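Local structure of HpuA (Kingella denitrificans ATCC 33394, 5EC6) at residues L131-M136 with G281-G286; K146-F151 with L182-D187; T176-G181 with T303-N308. The protein acts as an outer-membrane lipoprotein receptor for haemoglobin, probably serving haem-iron uptake together with a membrane transporter. All coordinates share one frame; numbering follows the deposited sequence. Where two conformers were deposited one is given.

Interaction 1 (L131-M136 with G281-G286)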
loop_
_atom_site.group_PDB
_atom_site.type_symbol
_atom_site.label_atom_id
_atom_site.label_comp_id
_atom_site.label_asym_id
_atom_site.label_seq_id
_atom_site.Cartn_x
_atom_site.Cartn_y
_atom_site.Cartn_z
ATOM N N LEU A 131 -7.762 -2.358 3.464
ATOM C CA LEU A 131 -7.270 -1.154 4.101
ATOM C C LEU A 131 -6.442 -1.454 5.331
ATOM O O LEU A 131 -5.766 -0.571 5.823
ATOM C CB LEU A 131 -8.453 -0.292 4.574
ATOM C CG LEU A 131 -9.492 0.231 3.592
ATOM C CD1 LEU A 131 -10.643 0.778 4.421
ATOM C CD2 LEU A 131 -8.874 1.310 2.702
ATOM N N ARG A 132 -6.541 -2.686 5.830
ATOM C CA ARG A 132 -5.957 -3.065 7.089
ATOM C C ARG A 132 -4.480 -3.409 6.937
ATOM O O ARG A 132 -4.024 -4.501 7.296
ATOM C CB ARG A 132 -6.661 -4.307 7.632
ATOM C CG ARG A 132 -8.163 -4.236 7.840
ATOM C CD ARG A 132 -8.649 -5.594 8.400
ATOM N NE ARG A 132 -10.018 -5.545 8.918
ATOM C CZ ARG A 132 -10.370 -4.956 10.065
ATOM N NH1 ARG A 132 -9.457 -4.365 10.836
ATOM N NH2 ARG A 132 -11.646 -4.952 10.450
ATOM N N LEU A 133 -3.731 -2.490 6.385
ATOM C CA LEU A 133 -2.339 -2.760 6.093
ATOM C C LEU A 133 -1.614 -2.562 7.392
ATOM O O LEU A 133 -2.030 -1.686 8.171
ATOM C CB LEU A 133 -1.854 -1.768 5.050
ATOM C CG LEU A 133 -2.623 -1.823 3.748
ATOM C CD1 LEU A 133 -2.240 -0.628 2.888
ATOM C CD2 LEU A 133 -2.323 -3.066 3.009
ATOM N N LYS A 134 -0.639 -3.433 7.683
ATOM C CA LYS A 134 0.229 -3.327 8.875
ATOM C C LYS A 134 1.691 -3.166 8.558
ATOM O O LYS A 134 2.457 -2.756 9.411
ATOM C CB LYS A 134 0.087 -4.564 9.795
ATOM C CG LYS A 134 -1.330 -4.936 10.141
ATOM C CD LYS A 134 -2.024 -3.990 11.109
ATOM C CE LYS A 134 -3.385 -4.605 11.493
ATOM N NZ LYS A 134 -4.569 -3.695 11.366
ATOM N N SER A 135 2.099 -3.459 7.327
ATOM C CA SER A 135 3.512 -3.439 6.969
ATOM C C SER A 135 3.864 -2.575 5.734
ATOM O O SER A 135 4.981 -2.628 5.221
ATOM C CB SER A 135 4.028 -4.841 6.686
ATOM O OG SER A 135 3.903 -5.670 7.842
ATOM N N MET A 136 2.932 -1.741 5.335
ATOM C CA MET A 136 3.113 -0.864 4.170
ATOM C C MET A 136 2.147 0.283 4.256
ATOM O O MET A 136 1.158 0.235 5.013
ATOM C CB MET A 136 2.961 -1.656 2.840
ATOM C CG MET A 136 1.612 -2.240 2.698
ATOM S SD MET A 136 1.293 -2.773 0.993
ATOM C CE MET A 136 1.231 -1.212 0.186
ATOM N N GLY A 281 4.942 -11.871 2.685
ATOM C CA GLY A 281 4.133 -11.429 1.531
ATOM C C GLY A 281 2.665 -11.363 1.762
ATOM O O GLY A 281 1.866 -11.514 0.830
ATOM N N GLY A 282 2.257 -11.128 3.006
ATOM C CA GLY A 282 0.903 -10.916 3.313
ATOM C C GLY A 282 0.260 -9.604 2.821
ATOM O O GLY A 282 -0.952 -9.442 2.967
ATOM N N GLU A 283 1.093 -8.699 2.336
ATOM C CA GLU A 283 0.655 -7.466 1.728
ATOM C C GLU A 283 1.330 -7.269 0.380
ATOM O O GLU A 283 2.335 -7.922 0.049
ATOM C CB GLU A 283 0.871 -6.286 2.689
ATOM C CG GLU A 283 0.069 -6.516 3.957
ATOM C CD GLU A 283 0.323 -5.525 5.073
ATOM O OE1 GLU A 283 1.116 -4.610 4.911
ATOM O OE2 GLU A 283 -0.343 -5.689 6.154
ATOM N N ILE A 284 0.772 -6.353 -0.416
ATOM C CA ILE A 284 1.202 -6.155 -1.786
ATOM C C ILE A 284 0.998 -4.684 -2.120
ATOM O O ILE A 284 0.087 -4.072 -1.608
ATOM C CB ILE A 284 0.385 -7.058 -2.776
ATOM C CG1 ILE A 284 1.011 -7.061 -4.177
ATOM C CG2 ILE A 284 -1.071 -6.637 -2.869
ATOM C CD1 ILE A 284 0.557 -8.210 -5.030
ATOM N N GLY A 285 1.864 -4.128 -2.933
ATOM C CA GLY A 285 1.676 -2.742 -3.392
ATOM C C GLY A 285 2.537 -2.409 -4.587
ATOM O O GLY A 285 3.420 -3.165 -4.949
ATOM N N GLY A 286 2.242 -1.280 -5.222
ATOM C CA GLY A 286 3.015 -0.857 -6.336
ATOM C C GLY A 286 2.462 0.375 -7.009
ATOM O O GLY A 286 1.580 1.047 -6.470
HETATM O O HOH W 1 1.506 -7.094 7.785
#
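The carboxylate of Glu283 reaches across to two consecutive backbone N-H groups of the loop 131-136. Its OE2 accepts from Lys134 N at 2.7 Å in an almost straight bond (171°), while its OE1 takes Ser135 N at 2.9 Å along a more bent path. Both donors meet the carboxylate on its syn side, each lying somewhat out of its plane; each oxygen takes one of two successive N-H groups, which limits rotation of the carboxylate. Beyond CG the glutamate is extended (chi2 172°), which gives it the length to span the gap between the two backbones. One water links Ser135 OG to OE2, weakly on the glutamate side, so the buried negative group has a third polar partner; N-H donors of this kind would be expected to stabilise its charge.

Met136 touches the same glutamate and runs on to the strand backbone. Its CG, set between the backbone N and the carbonyl carbon (chi1 62°), directs the chain at strand 283-286 and lies 3.3 Å from Glu283 OE1. SD comes 3.1 Å from Ile284 O, and the bend at chi3 (-68°) swings the methyl CE to 3.9 Å from Gly285 CA. A flexible, unbranched side chain suits this series of contacts, and glycine at 285 leaves the methyl its room.

Further out, Phe265 touches both Met136 and Glu283, and Gly282 and Glu283 form a classic beta bulge opposite it. The contact thus fastens the loop between strands 115-118 and 136-142 to the start of strand 283-289, which is flanked by strands 256-265 and 298-308.

Interaction 2 (K146-F151 with L182-D187)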
loop_
_atom_site.group_PDB
_atom_site.type_symbol
_atom_site.label_atom_id
_atom_site.label_comp_id
_atom_site.label_asym_id
_atom_site.label_seq_id
_atom_site.Cartn_x
_atom_site.Cartn_y
_atom_site.Cartn_z
ATOM N N LYS A 146 1.403 21.172 -8.759
ATOM C CA LYS A 146 0.342 20.255 -9.116
ATOM C C LYS A 146 0.809 19.041 -9.878
ATOM O O LYS A 146 -0.020 18.312 -10.403
ATOM C CB LYS A 146 -0.794 20.914 -9.909
ATOM C CG LYS A 146 -1.348 22.174 -9.301
ATOM C CD LYS A 146 -1.946 21.907 -7.964
ATOM C CE LYS A 146 -2.581 23.138 -7.357
ATOM N NZ LYS A 146 -3.133 22.707 -6.035
ATOM N N THR A 147 2.098 18.785 -9.914
ATOM C CA THR A 147 2.575 17.474 -10.342
ATOM C C THR A 147 2.494 16.509 -9.153
ATOM O O THR A 147 2.520 16.939 -8.005
ATOM C CB THR A 147 3.995 17.572 -10.861
ATOM O OG1 THR A 147 4.863 18.078 -9.850
ATOM C CG2 THR A 147 4.042 18.517 -12.054
ATOM N N VAL A 148 2.385 15.216 -9.445
ATOM C CA VAL A 148 2.017 14.212 -8.421
ATOM C C VAL A 148 3.051 13.099 -8.452
ATOM O O VAL A 148 3.488 12.668 -9.526
ATOM C CB VAL A 148 0.585 13.671 -8.714
ATOM C CG1 VAL A 148 0.174 12.511 -7.798
ATOM C CG2 VAL A 148 -0.431 14.770 -8.537
ATOM N N SER A 149 3.423 12.590 -7.265
ATOM C CA SER A 149 4.155 11.326 -7.144
ATOM C C SER A 149 3.356 10.352 -6.293
ATOM O O SER A 149 3.128 10.609 -5.096
ATOM C CB SER A 149 5.533 11.538 -6.567
ATOM O OG SER A 149 6.236 10.330 -6.565
ATOM N N LEU A 150 2.860 9.308 -6.940
ATOM C CA LEU A 150 2.100 8.262 -6.237
ATOM C C LEU A 150 3.086 7.225 -5.763
ATOM O O LEU A 150 4.104 6.960 -6.444
ATOM C CB LEU A 150 1.025 7.678 -7.107
ATOM C CG LEU A 150 0.016 8.691 -7.673
ATOM C CD1 LEU A 150 0.343 9.032 -9.138
ATOM C CD2 LEU A 150 -1.460 8.327 -7.440
ATOM N N PHE A 151 2.835 6.653 -4.560
ATOM C CA PHE A 151 3.787 5.733 -3.958
ATOM C C PHE A 151 3.082 4.568 -3.276
ATOM O O PHE A 151 1.921 4.630 -2.867
ATOM C CB PHE A 151 4.690 6.422 -2.909
ATOM C CG PHE A 151 3.958 6.848 -1.669
ATOM C CD1 PHE A 151 3.306 8.055 -1.621
ATOM C CD2 PHE A 151 3.939 6.014 -0.555
ATOM C CE1 PHE A 151 2.609 8.426 -0.463
ATOM C CE2 PHE A 151 3.226 6.370 0.566
ATOM C CZ PHE A 151 2.585 7.569 0.610
ATOM N N LEU A 182 -5.393 3.904 -6.239
ATOM C CA LEU A 182 -5.487 5.340 -5.965
ATOM C C LEU A 182 -4.916 6.109 -7.145
ATOM O O LEU A 182 -3.804 5.849 -7.622
ATOM C CB LEU A 182 -4.723 5.680 -4.694
ATOM C CG LEU A 182 -4.452 7.185 -4.471
ATOM C CD1 LEU A 182 -5.758 7.717 -3.953
ATOM C CD2 LEU A 182 -3.315 7.440 -3.481
ATOM N N ARG A 183 -5.683 7.119 -7.598
ATOM C CA ARG A 183 -5.197 8.096 -8.534
ATOM C C ARG A 183 -5.467 9.509 -7.933
ATOM O O ARG A 183 -6.140 9.645 -6.898
ATOM C CB ARG A 183 -5.902 7.960 -9.898
ATOM C CG ARG A 183 -5.628 6.617 -10.692
ATOM C CD ARG A 183 -6.434 6.601 -11.967
ATOM N NE ARG A 183 -5.917 5.769 -13.066
ATOM C CZ ARG A 183 -6.663 5.096 -13.932
ATOM N NH1 ARG A 183 -8.029 5.031 -13.838
ATOM N NH2 ARG A 183 -6.042 4.344 -14.827
ATOM N N VAL A 184 -4.893 10.529 -8.562
ATOM C CA VAL A 184 -5.204 11.927 -8.217
ATOM C C VAL A 184 -5.846 12.572 -9.437
ATOM O O VAL A 184 -5.269 12.560 -10.525
ATOM C CB VAL A 184 -3.965 12.700 -7.762
ATOM C CG1 VAL A 184 -4.400 14.152 -7.484
ATOM C CG2 VAL A 184 -3.365 12.092 -6.529
ATOM N N LYS A 185 -7.062 13.061 -9.253
ATOM C CA LYS A 185 -7.761 13.789 -10.315
ATOM C C LYS A 185 -8.236 15.109 -9.748
ATOM O O LYS A 185 -8.954 15.122 -8.748
ATOM C CB LYS A 185 -8.986 13.021 -10.777
ATOM C CG LYS A 185 -9.950 13.891 -11.606
ATOM C CD LYS A 185 -10.997 13.055 -12.327
ATOM C CE LYS A 185 -12.035 12.520 -11.357
ATOM N NZ LYS A 185 -12.926 11.616 -12.111
ATOM N N ASN A 186 -7.826 16.221 -10.361
ATOM C CA ASN A 186 -8.397 17.521 -9.969
ATOM C C ASN A 186 -8.368 17.756 -8.488
ATOM O O ASN A 186 -9.425 17.930 -7.851
ATOM C CB ASN A 186 -9.860 17.604 -10.404
ATOM C CG ASN A 186 -10.007 17.956 -11.856
ATOM O OD1 ASN A 186 -10.761 17.307 -12.587
ATOM N ND2 ASN A 186 -9.280 18.987 -12.290
ATOM N N ASP A 187 -7.169 17.767 -7.940
ATOM C CA ASP A 187 -6.941 18.072 -6.532
ATOM C C ASP A 187 -7.508 17.069 -5.498
ATOM O O ASP A 187 -7.278 17.228 -4.281
ATOM C CB ASP A 187 -7.382 19.534 -6.207
ATOM C CG ASP A 187 -6.259 20.540 -6.389
ATOM O OD1 ASP A 187 -5.215 20.179 -6.981
ATOM O OD2 ASP A 187 -6.421 21.699 -5.936
HETATM O O HOH W 2 -4.551 23.830 -4.099
#
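Leu182 meets Leu150 at the beginning of this contact, with the methyl CD2 of Leu150 lying 3.4 Å from Leu182 O and 4.4 Å from Leu182 CG. That one methyl also rests 3.9 Å from Arg183 CA; leucine suits the place because a single branch reaches both backbone and side chain. Arg183 itself sends its side chain the other way: NE binds Leu296 O, NH1 binds Asp233 O and Phe231 O, NH2 binds Ser253 OG, and the group makes a cation-pi contact with Phe231.

Val184 is the partner of Val148. The two side chains cross at an angle, methyl against methyl, CG1 of Val148 standing 3.8 Å from CG2 of Val184, while the other two methyls face each other slightly farther apart. In both valines CG1 anti to the backbone N (chi1 174° and 178°) and CG2 anti to the carbonyl carbon set the pair of methyls toward the other residue; compact beta-branched side chains suit such close filling between strands. Met142 touches both, and Ala140 also packs on Val184.

Past the strand end, Asp187 forms a salt bridge with Lys146, whose NZ lies 3.4 Å from OD1 and equally far from OD2 of Asp187, both weak as hydrogen bonds. A water 2.6 Å from Lys146 NZ bridges weakly to OD2 as well. At this solvent-facing end, charged residues can stay hydrated.

The axes of strands 148-151 and 182-185 run 8.5 Å apart and nearly antiparallel (167°). Apolar side chains meet between strands that share no backbone bonds, consistent with facing walls of a beta barrel.

Interaction 3 (T176-G181 with T303-N308)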
loop_
_atom_site.group_PDB
_atom_site.type_symbol
_atom_site.label_atom_id
_atom_site.label_comp_id
_atom_site.label_asym_id
_atom_site.label_seq_id
_atom_site.Cartn_x
_atom_site.Cartn_y
_atom_site.Cartn_z
ATOM N N THR A 176 -3.978 -14.768 -3.507
ATOM C CA THR A 176 -4.895 -13.735 -3.964
ATOM C C THR A 176 -4.973 -12.618 -2.929
ATOM O O THR A 176 -5.141 -12.849 -1.727
ATOM C CB THR A 176 -6.273 -14.377 -4.213
ATOM O OG1 THR A 176 -6.140 -15.335 -5.278
ATOM C CG2 THR A 176 -7.299 -13.388 -4.601
ATOM N N TYR A 177 -4.910 -11.395 -3.449
ATOM C CA TYR A 177 -4.839 -10.164 -2.664
ATOM C C TYR A 177 -6.067 -9.298 -2.987
ATOM O O TYR A 177 -6.536 -9.254 -4.122
ATOM C CB TYR A 177 -3.553 -9.393 -2.969
ATOM C CG TYR A 177 -2.278 -10.129 -2.620
ATOM C CD1 TYR A 177 -1.752 -11.103 -3.489
ATOM C CD2 TYR A 177 -1.607 -9.871 -1.437
ATOM C CE1 TYR A 177 -0.635 -11.827 -3.153
ATOM C CE2 TYR A 177 -0.473 -10.552 -1.100
ATOM C CZ TYR A 177 0.021 -11.549 -1.933
ATOM O OH TYR A 177 1.169 -12.248 -1.616
ATOM N N GLU A 178 -6.548 -8.612 -1.960
ATOM C CA GLU A 178 -7.702 -7.728 -2.032
ATOM C C GLU A 178 -7.091 -6.344 -1.916
ATOM O O GLU A 178 -6.493 -6.045 -0.889
ATOM C CB GLU A 178 -8.642 -8.044 -0.860
ATOM C CG GLU A 178 -9.960 -7.265 -0.849
ATOM C CD GLU A 178 -11.007 -7.934 0.037
ATOM O OE1 GLU A 178 -11.014 -9.203 0.177
ATOM O OE2 GLU A 178 -11.835 -7.185 0.645
ATOM N N VAL A 179 -7.260 -5.509 -2.947
ATOM C CA VAL A 179 -6.448 -4.299 -3.081
ATOM C C VAL A 179 -7.338 -3.059 -3.346
ATOM O O VAL A 179 -8.485 -3.180 -3.827
ATOM C CB VAL A 179 -5.344 -4.389 -4.176
ATOM C CG1 VAL A 179 -4.485 -5.629 -3.970
ATOM C CG2 VAL A 179 -5.878 -4.368 -5.582
ATOM N N ILE A 180 -6.722 -1.919 -3.157
ATOM C CA ILE A 180 -7.312 -0.641 -3.564
ATOM C C ILE A 180 -6.307 0.118 -4.408
ATOM O O ILE A 180 -5.115 0.140 -4.108
ATOM C CB ILE A 180 -7.672 0.196 -2.327
ATOM C CG1 ILE A 180 -8.741 -0.509 -1.466
ATOM C CG2 ILE A 180 -8.150 1.593 -2.732
ATOM C CD1 ILE A 180 -8.711 -0.026 -0.046
ATOM N N GLY A 181 -6.810 0.714 -5.487
ATOM C CA GLY A 181 -6.053 1.625 -6.345
ATOM C C GLY A 181 -6.397 3.069 -6.070
ATOM O O GLY A 181 -7.548 3.369 -5.679
ATOM N N THR A 303 -4.090 -6.528 0.906
ATOM C CA THR A 303 -3.822 -7.605 1.842
ATOM C C THR A 303 -4.106 -8.950 1.192
ATOM O O THR A 303 -4.992 -9.086 0.344
ATOM C CB THR A 303 -4.692 -7.440 3.145
ATOM O OG1 THR A 303 -6.090 -7.407 2.809
ATOM C CG2 THR A 303 -4.269 -6.196 3.898
ATOM N N ARG A 304 -3.400 -9.962 1.667
ATOM C CA ARG A 304 -3.550 -11.337 1.200
ATOM C C ARG A 304 -4.837 -11.934 1.764
ATOM O O ARG A 304 -4.967 -12.128 2.971
ATOM C CB ARG A 304 -2.350 -12.165 1.655
ATOM C CG ARG A 304 -2.278 -13.560 1.045
ATOM C CD ARG A 304 -0.894 -14.159 1.180
ATOM N NE ARG A 304 -0.546 -14.251 2.604
ATOM C CZ ARG A 304 0.694 -14.423 3.040
ATOM N NH1 ARG A 304 1.673 -14.592 2.216
ATOM N NH2 ARG A 304 0.898 -14.492 4.358
ATOM N N ARG A 305 -5.775 -12.256 0.899
ATOM C CA ARG A 305 -7.055 -12.821 1.310
ATOM C C ARG A 305 -6.940 -14.332 1.479
ATOM O O ARG A 305 -7.593 -14.926 2.342
ATOM C CB ARG A 305 -8.122 -12.443 0.261
ATOM C CG ARG A 305 -9.535 -12.884 0.590
ATOM C CD ARG A 305 -10.510 -12.594 -0.549
ATOM N NE ARG A 305 -11.889 -12.877 -0.110
ATOM C CZ ARG A 305 -12.426 -14.100 -0.030
ATOM N NH1 ARG A 305 -11.739 -15.178 -0.397
ATOM N NH2 ARG A 305 -13.663 -14.251 0.439
ATOM N N GLU A 306 -6.114 -14.968 0.653
ATOM C CA GLU A 306 -6.050 -16.427 0.616
ATOM C C GLU A 306 -4.733 -16.802 -0.012
ATOM O O GLU A 306 -4.239 -16.120 -0.939
ATOM C CB GLU A 306 -7.204 -16.996 -0.178
ATOM C CG GLU A 306 -7.257 -18.504 -0.159
ATOM C CD GLU A 306 -8.483 -19.096 -0.826
ATOM O OE1 GLU A 306 -9.430 -18.367 -1.230
ATOM O OE2 GLU A 306 -8.509 -20.364 -0.930
ATOM N N TYR A 307 -4.186 -17.918 0.442
ATOM C CA TYR A 307 -3.025 -18.473 -0.250
ATOM C C TYR A 307 -2.996 -19.964 -0.113
ATOM O O TYR A 307 -3.598 -20.550 0.813
ATOM C CB TYR A 307 -1.705 -17.859 0.265
ATOM C CG TYR A 307 -1.348 -18.245 1.677
ATOM C CD1 TYR A 307 -1.851 -17.514 2.770
ATOM C CD2 TYR A 307 -0.557 -19.341 1.935
ATOM C CE1 TYR A 307 -1.547 -17.886 4.083
ATOM C CE2 TYR A 307 -0.249 -19.704 3.217
ATOM C CZ TYR A 307 -0.732 -18.987 4.288
ATOM O OH TYR A 307 -0.407 -19.363 5.582
ATOM N N ASN A 308 -2.354 -20.611 -1.096
ATOM C CA ASN A 308 -2.188 -22.062 -1.089
ATOM C C ASN A 308 -0.863 -22.393 -1.748
ATOM O O ASN A 308 -0.726 -22.306 -2.966
ATOM C CB ASN A 308 -3.335 -22.731 -1.850
ATOM C CG ASN A 308 -3.219 -24.241 -1.830
ATOM O OD1 ASN A 308 -2.352 -24.790 -1.169
ATOM N ND2 ASN A 308 -4.099 -24.896 -2.546
HETATM O O HOH W 3 1.873 -14.900 -0.686
#
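Strands 176-181 and 303-308 pair antiparallel, Glu178 N lying 2.8 Å from Thr303 O, with a classic beta bulge where Arg305 and Glu306 both face Thr176 and Arg305 N donates to Thr176 O at 2.8 Å, Glu306 N binding the same oxygen weakly.

Tyr177 and Arg304 project from one face, side by side and pointing the same way. Arg304 CG lies over a ring face, and CB approaches Tyr177 CE2 to 3.7 Å. The bend at chi3 (60°) turns the guanidinium toward the phenol end, where one water accepts from NH1 and donates to Tyr177 OH. Further partners are Gly281 O for the phenol, and Pro279 O (to NH2) and Ser280 O (to NH1) for the arginine.

Glu178 is on the other face, and the extended bulge residue Arg305 runs across to it: Glu178 OE1 sits near the guanidinium plane at its edge, 3.8 Å from Arg305 NE. This salt bridge is long, and Glu178 OE2 bonds to Tyr194 OH.

Main-chain bonds therefore set the register, while amphipathic tyrosine and arginine pack their apolar parts together and deliver their polar ends to nearby carbonyls.

From the N terminus, loop 131-136 is the first segment met, its last residue beginning strand 136-142, and 146-151 follows. Interaction 2 closes first, when the chain returns at 182-187 after about thirty residues; it is nested within the much longer loop that interaction 1 closes at 281-286. Interaction 3 starts at 176-181, immediately before 182-187 on the same long strand 174-185, and closes at 303-308, so it crosses both others. Interactions 1 and 3 touch directly, since Gly282 O receives Arg304 N as strands 283-289 and 298-308 pair. Together they join strand 174-185 at one end to strand 148-154 and at the other to strand 298-308, while interaction 1 fastens loop 131-136 to the neighbouring strand 283-289.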